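Local coordinates for protein alkane monooxygenase (Geobacillus thermodenitrificans, PDB 3B9O) that belongs to the luciferase-like monooxygenases, a family of TIM-barrel proteins, and binds flavin mononucleotide, at residues 107-112 against 141-146; 175-180 against 193-198; 247-252 against 346-351. One frame throughout, in Å; residues are numbered along the deposited sequence.

Interaction 1: residues 107-112 against 141-146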
# COMPACT_ATOMS: atom_id res chain seq x y z
N THR A 107 10.18 8.05 0.30
CA THR A 107 11.54 8.32 -0.19
C THR A 107 12.06 9.76 0.12
O THR A 107 13.23 10.09 -0.14
CB THR A 107 11.61 8.09 -1.72
OG1 THR A 107 10.57 8.81 -2.40
CG2 THR A 107 11.46 6.59 -2.06
N THR A 108 11.22 10.59 0.70
CA THR A 108 11.47 12.03 0.68
C THR A 108 12.33 12.50 1.87
O THR A 108 13.09 13.46 1.71
CB THR A 108 10.16 12.81 0.53
OG1 THR A 108 9.48 12.35 -0.64
CG2 THR A 108 10.39 14.32 0.40
N TYR A 109 12.22 11.81 3.02
CA TYR A 109 12.78 12.33 4.29
C TYR A 109 13.98 11.56 4.84
O TYR A 109 15.02 12.16 5.13
CB TYR A 109 11.65 12.51 5.36
CG TYR A 109 10.49 13.32 4.82
CD1 TYR A 109 10.66 14.68 4.50
CD2 TYR A 109 9.26 12.72 4.56
CE1 TYR A 109 9.61 15.43 3.95
CE2 TYR A 109 8.19 13.46 4.01
CZ TYR A 109 8.39 14.80 3.71
OH TYR A 109 7.36 15.54 3.18
N GLU A 110 13.87 10.24 4.95
CA GLU A 110 14.88 9.47 5.69
C GLU A 110 15.85 8.72 4.76
O GLU A 110 15.43 8.23 3.69
CB GLU A 110 14.20 8.53 6.70
CG GLU A 110 13.16 9.21 7.66
CD GLU A 110 12.34 8.18 8.44
OE1 GLU A 110 11.06 8.22 8.41
OE2 GLU A 110 12.98 7.30 9.06
N HIS A 111 17.11 8.60 5.17
CA HIS A 111 18.18 8.12 4.28
C HIS A 111 17.98 6.67 3.87
O HIS A 111 17.59 5.83 4.70
CB HIS A 111 19.56 8.32 4.95
CG HIS A 111 20.72 8.09 4.02
ND1 HIS A 111 21.36 9.11 3.36
CD2 HIS A 111 21.30 6.94 3.59
CE1 HIS A 111 22.32 8.61 2.59
NE2 HIS A 111 22.29 7.30 2.70
N PRO A 112 18.23 6.36 2.59
CA PRO A 112 18.10 4.97 2.13
C PRO A 112 18.96 3.90 2.83
O PRO A 112 18.58 2.75 2.79
CB PRO A 112 18.47 5.05 0.62
CG PRO A 112 19.26 6.34 0.53
CD PRO A 112 18.60 7.26 1.47
N SER A 141 3.79 19.73 6.33
CA SER A 141 4.33 19.73 7.70
C SER A 141 5.45 18.71 7.89
O SER A 141 6.33 18.92 8.74
CB SER A 141 3.24 19.53 8.75
OG SER A 141 2.90 18.15 8.93
N ALA A 142 5.45 17.63 7.10
CA ALA A 142 6.58 16.69 7.11
C ALA A 142 7.90 17.39 6.67
O ALA A 142 8.94 17.26 7.32
CB ALA A 142 6.27 15.47 6.25
N ASP A 143 7.86 18.18 5.60
CA ASP A 143 9.08 18.85 5.16
C ASP A 143 9.63 19.84 6.19
O ASP A 143 10.87 19.98 6.32
CB ASP A 143 8.88 19.53 3.81
CG ASP A 143 8.48 18.55 2.76
OD1 ASP A 143 9.30 18.21 1.90
OD2 ASP A 143 7.35 18.05 2.83
N LYS A 144 8.73 20.51 6.91
CA LYS A 144 9.11 21.42 8.00
C LYS A 144 9.74 20.63 9.16
O LYS A 144 10.77 21.02 9.69
CB LYS A 144 7.89 22.17 8.53
CG LYS A 144 7.24 23.23 7.60
CD LYS A 144 5.93 23.78 8.25
CE LYS A 144 6.21 25.01 9.17
NZ LYS A 144 5.30 25.11 10.41
N ASN A 145 9.09 19.53 9.54
CA ASN A 145 9.52 18.72 10.69
C ASN A 145 10.74 17.81 10.50
O ASN A 145 11.34 17.36 11.48
CB ASN A 145 8.34 17.94 11.21
CG ASN A 145 7.39 18.82 11.94
OD1 ASN A 145 7.82 19.67 12.71
ND2 ASN A 145 6.10 18.67 11.68
N PHE A 146 11.09 17.52 9.26
CA PHE A 146 12.36 16.88 8.97
C PHE A 146 13.44 17.94 8.61
O PHE A 146 14.56 17.60 8.23
CB PHE A 146 12.20 15.80 7.89
CG PHE A 146 11.55 14.54 8.39
CD1 PHE A 146 10.16 14.40 8.36
CD2 PHE A 146 12.33 13.50 8.93
CE1 PHE A 146 9.56 13.23 8.83
CE2 PHE A 146 11.73 12.34 9.40
CZ PHE A 146 10.35 12.20 9.34

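Interaction 2: residues 175-180 against 193-198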
# COMPACT_ATOMS: atom_id res chain seq x y z
N SER A 175 25.39 -5.86 -3.38
CA SER A 175 26.48 -5.72 -2.44
C SER A 175 27.06 -7.06 -1.97
O SER A 175 28.28 -7.25 -1.97
CB SER A 175 26.04 -4.83 -1.30
OG SER A 175 27.06 -4.68 -0.33
N TRP A 176 26.20 -7.98 -1.55
CA TRP A 176 26.63 -9.30 -1.10
C TRP A 176 26.17 -10.27 -2.17
O TRP A 176 25.02 -10.22 -2.56
CB TRP A 176 25.92 -9.71 0.21
CG TRP A 176 26.28 -8.88 1.42
CD1 TRP A 176 26.30 -7.49 1.50
CD2 TRP A 176 26.67 -9.35 2.70
NE1 TRP A 176 26.70 -7.11 2.74
CE2 TRP A 176 26.91 -8.23 3.51
CE3 TRP A 176 26.84 -10.63 3.27
CZ2 TRP A 176 27.30 -8.34 4.85
CZ3 TRP A 176 27.23 -10.74 4.60
CH2 TRP A 176 27.46 -9.60 5.38
N GLU A 177 27.07 -11.17 -2.57
CA GLU A 177 26.78 -12.21 -3.53
C GLU A 177 25.91 -13.31 -2.90
O GLU A 177 25.89 -13.45 -1.67
CB GLU A 177 28.10 -12.79 -4.06
CG GLU A 177 29.00 -11.73 -4.75
CD GLU A 177 30.24 -12.33 -5.42
OE1 GLU A 177 31.30 -11.64 -5.41
OE2 GLU A 177 30.15 -13.49 -5.91
N ASP A 178 25.18 -14.05 -3.73
CA ASP A 178 24.27 -15.10 -3.25
C ASP A 178 24.71 -15.97 -2.09
O ASP A 178 23.97 -16.13 -1.10
CB ASP A 178 23.77 -15.98 -4.39
CG ASP A 178 22.71 -15.28 -5.22
OD1 ASP A 178 22.21 -15.93 -6.16
OD2 ASP A 178 22.38 -14.09 -4.92
N ASN A 179 25.90 -16.53 -2.23
CA ASN A 179 26.43 -17.48 -1.29
C ASN A 179 27.59 -16.86 -0.50
O ASN A 179 28.56 -17.54 -0.20
CB ASN A 179 26.95 -18.70 -2.07
CG ASN A 179 25.84 -19.38 -2.90
OD1 ASN A 179 25.95 -19.52 -4.13
ND2 ASN A 179 24.79 -19.85 -2.22
N ALA A 180 27.50 -15.56 -0.20
CA ALA A 180 28.56 -14.87 0.52
C ALA A 180 28.74 -15.52 1.90
O ALA A 180 29.89 -15.72 2.37
CB ALA A 180 28.24 -13.36 0.66
N PRO A 193 34.91 -12.78 2.55
CA PRO A 193 34.98 -11.32 2.37
C PRO A 193 35.14 -10.86 0.91
O PRO A 193 34.85 -9.70 0.59
CB PRO A 193 36.17 -10.90 3.26
CG PRO A 193 36.90 -12.12 3.57
CD PRO A 193 36.11 -13.33 3.22
N SER A 194 35.53 -11.77 0.02
CA SER A 194 35.66 -11.45 -1.39
C SER A 194 34.28 -11.36 -2.07
O SER A 194 34.17 -10.89 -3.20
CB SER A 194 36.59 -12.45 -2.11
OG SER A 194 36.02 -13.75 -2.28
N LYS A 195 33.23 -11.75 -1.34
CA LYS A 195 31.89 -11.79 -1.90
C LYS A 195 30.99 -10.72 -1.24
O LYS A 195 29.80 -10.70 -1.45
CB LYS A 195 31.29 -13.19 -1.77
CG LYS A 195 32.10 -14.29 -2.44
CD LYS A 195 31.27 -15.58 -2.64
CE LYS A 195 32.05 -16.63 -3.49
NZ LYS A 195 31.14 -17.71 -4.02
N VAL A 196 31.61 -9.81 -0.50
CA VAL A 196 30.93 -8.65 0.04
C VAL A 196 31.57 -7.39 -0.57
O VAL A 196 32.79 -7.18 -0.45
CB VAL A 196 31.01 -8.63 1.58
CG1 VAL A 196 30.45 -7.32 2.14
CG2 VAL A 196 30.25 -9.84 2.18
N HIS A 197 30.74 -6.54 -1.19
CA HIS A 197 31.20 -5.46 -2.07
C HIS A 197 30.66 -4.09 -1.74
O HIS A 197 29.48 -3.94 -1.44
CB HIS A 197 30.84 -5.77 -3.55
CG HIS A 197 31.25 -7.13 -4.00
ND1 HIS A 197 32.57 -7.47 -4.18
CD2 HIS A 197 30.53 -8.25 -4.27
CE1 HIS A 197 32.65 -8.74 -4.54
NE2 HIS A 197 31.42 -9.23 -4.60
N GLU A 198 31.53 -3.06 -1.81
CA GLU A 198 31.07 -1.67 -1.82
C GLU A 198 30.18 -1.50 -3.05
O GLU A 198 30.32 -2.23 -4.04
CB GLU A 198 32.25 -0.68 -1.89
CG GLU A 198 32.93 -0.45 -0.58
CD GLU A 198 34.20 0.40 -0.66
OE1 GLU A 198 34.63 0.83 -1.77
OE2 GLU A 198 34.78 0.64 0.43
O HOH W 1 30.47 -18.93 -1.39

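Interaction 3: residues 247-252 against 346-351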
# COMPACT_ATOMS: atom_id res chain seq x y z
N GLY A 247 -6.06 4.42 -8.36
CA GLY A 247 -7.33 5.09 -8.06
C GLY A 247 -8.31 4.82 -9.18
O GLY A 247 -7.91 4.55 -10.31
N GLY A 248 -9.61 4.87 -8.87
CA GLY A 248 -10.65 4.65 -9.88
C GLY A 248 -11.68 3.68 -9.39
O GLY A 248 -11.36 2.73 -8.65
N LYS A 249 -12.94 3.92 -9.77
CA LYS A 249 -14.09 3.18 -9.24
C LYS A 249 -14.94 2.49 -10.29
O LYS A 249 -15.99 1.92 -9.96
CB LYS A 249 -15.01 4.05 -8.39
CG LYS A 249 -15.35 5.40 -8.99
CD LYS A 249 -16.57 6.11 -8.35
CE LYS A 249 -16.71 5.95 -6.84
NZ LYS A 249 -17.22 7.24 -6.25
N ASP A 250 -14.52 2.55 -11.55
CA ASP A 250 -15.27 1.89 -12.63
C ASP A 250 -14.36 1.29 -13.70
O ASP A 250 -13.16 1.54 -13.70
CB ASP A 250 -16.29 2.87 -13.28
CG ASP A 250 -15.65 4.15 -13.78
OD1 ASP A 250 -16.12 5.24 -13.39
OD2 ASP A 250 -14.70 4.09 -14.56
N VAL A 251 -14.92 0.53 -14.62
CA VAL A 251 -14.10 -0.19 -15.60
C VAL A 251 -13.34 0.78 -16.49
O VAL A 251 -12.12 0.65 -16.68
CB VAL A 251 -14.93 -1.17 -16.49
CG1 VAL A 251 -14.13 -1.57 -17.74
CG2 VAL A 251 -15.36 -2.41 -15.71
N GLU A 252 -14.06 1.78 -17.02
CA GLU A 252 -13.46 2.66 -18.01
C GLU A 252 -12.19 3.33 -17.46
O GLU A 252 -11.18 3.39 -18.15
CB GLU A 252 -14.47 3.73 -18.51
CG GLU A 252 -15.93 3.22 -18.87
CD GLU A 252 -16.89 3.20 -17.64
OE1 GLU A 252 -17.02 2.11 -16.99
OE2 GLU A 252 -17.49 4.30 -17.34
N GLY A 346 -18.74 8.27 -2.52
CA GLY A 346 -18.16 9.44 -3.18
C GLY A 346 -16.64 9.41 -3.30
O GLY A 346 -16.05 10.31 -3.94
N LYS A 347 -16.00 8.40 -2.70
CA LYS A 347 -14.54 8.28 -2.69
C LYS A 347 -14.03 7.73 -4.04
O LYS A 347 -14.83 7.39 -4.90
CB LYS A 347 -14.09 7.40 -1.52
CG LYS A 347 -14.32 8.04 -0.15
CD LYS A 347 -13.07 8.73 0.40
CE LYS A 347 -13.40 9.74 1.52
NZ LYS A 347 -12.18 10.44 2.08
N TRP A 348 -12.71 7.65 -4.23
CA TRP A 348 -12.19 7.19 -5.53
C TRP A 348 -12.04 5.65 -5.65
O TRP A 348 -11.29 5.16 -6.51
CB TRP A 348 -10.92 7.95 -5.94
CG TRP A 348 -10.79 8.14 -7.49
CD1 TRP A 348 -11.81 8.04 -8.43
CD2 TRP A 348 -9.60 8.48 -8.23
NE1 TRP A 348 -11.31 8.28 -9.70
CE2 TRP A 348 -9.97 8.56 -9.61
CE3 TRP A 348 -8.26 8.72 -7.87
CZ2 TRP A 348 -9.04 8.87 -10.63
CZ3 TRP A 348 -7.34 9.03 -8.89
CH2 TRP A 348 -7.74 9.10 -10.25
N PHE A 349 -12.77 4.92 -4.79
CA PHE A 349 -12.87 3.46 -4.81
C PHE A 349 -14.30 2.99 -5.08
O PHE A 349 -15.27 3.61 -4.64
CB PHE A 349 -12.43 2.87 -3.46
CG PHE A 349 -11.05 3.27 -3.04
CD1 PHE A 349 -9.95 3.05 -3.90
CD2 PHE A 349 -10.82 3.89 -1.83
CE1 PHE A 349 -8.64 3.42 -3.54
CE2 PHE A 349 -9.50 4.27 -1.45
CZ PHE A 349 -8.41 4.03 -2.32
N LYS A 350 -14.42 1.89 -5.79
CA LYS A 350 -15.69 1.18 -5.92
C LYS A 350 -16.32 0.86 -4.53
O LYS A 350 -15.66 0.37 -3.61
CB LYS A 350 -15.48 -0.11 -6.74
CG LYS A 350 -16.67 -1.06 -6.82
CD LYS A 350 -17.68 -0.56 -7.78
CE LYS A 350 -18.76 -1.60 -8.11
NZ LYS A 350 -19.57 -1.04 -9.27
N LEU A 351 -17.61 1.15 -4.42
CA LEU A 351 -18.42 0.65 -3.30
C LEU A 351 -19.33 -0.48 -3.76
O LEU A 351 -20.20 -0.27 -4.62
CB LEU A 351 -19.23 1.77 -2.64
CG LEU A 351 -20.20 1.30 -1.55
CD1 LEU A 351 -19.49 0.47 -0.46
CD2 LEU A 351 -20.98 2.48 -0.94
O HOH W 2 -12.33 0.62 -7.33

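Interaction 1: residues 107-112 against 141-146
Ala-142 lays its methyl group against the hydroxyl end of Tyr-109, with CB 3.4 Å from Tyr-109 CZ. Of the segment 141-146, it is the first residue to meet the loop 107-112, and the two pieces belong to connections that follow neighbouring strands of the TIM barrel. The contact illustrates how one aromatic side chain can join such loops by using a different part of itself for each partner.

One residue further, Asp-143 accepts a hydrogen bond: Tyr-109 OH donates to Asp-143 OD2 at a short 2.5 Å. The donor arrives from above the carboxylate, 52° out of its plane, while the other oxygen, OD1, lies near the plane of the ring at its edge, 3.5 Å from Tyr-109 CE1. OD1 also forms a salt bridge with Arg-157, so the carboxylate is held through both of its oxygens.

Phe-146 is the first residue past the helix, though its N still bonds to Ala-142 O, and its ring meets the opposite end of the tyrosine side chain. Because Tyr-109 places CG anti to its carbonyl carbon (chi1 -52°), its ring reaches the aspartate while CB rests over the phenylalanine face, 3.7 Å from the Phe-146 ring centroid and almost straight above it. The planes of the two rings differ by only 16°, yet the rings are displaced until little of one lies over the other. Glu-110 adds its CG, 3.9 Å from Phe-146 CE2.

Helix 154-174 packs alongside, with Arg-157 touching Tyr-109 and Tyr-164 OH bonded to Glu-110 O. The loop itself links strand 100-106 to helix 112-125, and Thr-108 OG1 ties it to Thr-136 O, just beyond strand 130-135.

Interaction 2: residues 175-180 against 193-198
Both Glu-177 (chi1 -60°) and His-197 (chi1 -51°) turn CG anti to the carbonyl carbon, which brings carboxylate and imidazole together beside a single antiparallel beta bridge. Trp-176 and Val-196 form its non-hydrogen-bonded pair, and the backbone bonds lie to either side of them. His-197 N donates to Ser-175 O at 2.7 Å, through a bent hydrogen bond. The partner bond, from Glu-177 N to Lys-195 O, is much straighter. The bridge lies beyond the open end of the hairpin 181-184/189-191, parted from it by the type I turn 177-180 and the 3-10 turn at 193-194, a worked case of side chains adding bonds to an isolated bridge.

His-197 NE2 donates to Glu-177 OE1 over 2.5 Å, close to straight at 161°. Glu-177 OE1 accepts with its anti lone pair, the one away from OE2, and the carboxylate lies nearly coplanar with the imidazole, so the two flat groups meet edge on. Ser-175 adds a further bond: OG, in the carbonyl plane, donates to His-197 O at 2.8 Å, and also bonds to His-212 N.

Trp-176 and Val-196 lie side by side on the same face of the bridge. Val-196 CG2 sits over the six-membered ring of Trp-176, 3.7 Å from its centroid, in a CH-pi contact. At the indole edge NE1 bonds to His-212 O, which would restrain the ring's rotation.

Lys-195 runs extended past Glu-177, its CB 3.9 Å from Glu-177 CD, and continues toward the turn 177-180. At its tip, one water accepts from Lys-195 NZ and donates to Asn-179 O, 2.6 Å away.

Interaction 3: residues 247-252 against 346-351
Lys-249 starts its path across the segment 346-351 at CB, which lies 3.4 Å from Lys-350 N. With chi1 at 47°, CG is set between the backbone N and the carbonyl carbon, and it passes Trp-348 CD1 at 4.5 Å. CD then approaches Lys-347 O, and a bend at chi3 brings CE near two carbonyl oxygens, 3.5 Å from Phe-349 O and closer still to Lys-347 O. A second bend, at chi4, directs NZ, which donates to Lys-347 O over 2.7 Å, in the carbonyl plane, and bonds also to Asp-345 O. Two backbone carbonyls thus grip the ammonium group.

Gly-247, lacking a side chain, leaves room for the indole, while the backbone angles of Gly-248 themselves call for glycine. Trp-348 lays one indole face on the bare backbone of Gly-247 and Gly-248, with Gly-248 CA 3.8 Å from the centroid of the five-membered ring. Gly-248 N donates to Trp-348 O at 2.9 Å, and a water joins Gly-248 O to Lys-350 N. Next to these residues, the side chain of Phe-349 comes about 4 Å from the bound flavin mononucleotide.

Segment 247-252 leads from barrel strand 243-246 into helix 251-265, where Asp-250 is the N-cap, its OD2 bonded to Thr-253 N. Segment 346-351 enters strand 350-354, bonded to strand 276-285 through Lys-350 and Cys-282, and helix 356-370 packs against Val-251 and Lys-350.

Overall arrangement
The three contacts follow one another along the chain, each closing before the next opens. Interactions 1 and 3 both join connections around strands of the same parallel barrel sheet. Their centres are 30 Å apart, and the flavin mononucleotide lies about 8 Å from the side chain of Thr-108 and about 4 Å from that of Phe-349. Interaction 2 lies farther out, its centre 31 Å from that of the chain, in the hairpin region after helix 154-174; that helix also packs on interaction 1. Interactions 2 and 3, with centres 46 Å apart, lie on opposite sides of the chain's centre. Interactions 1 and 3 thus probably shape the barrel's flavin surroundings, whereas interaction 2 appears to be peripheral packing.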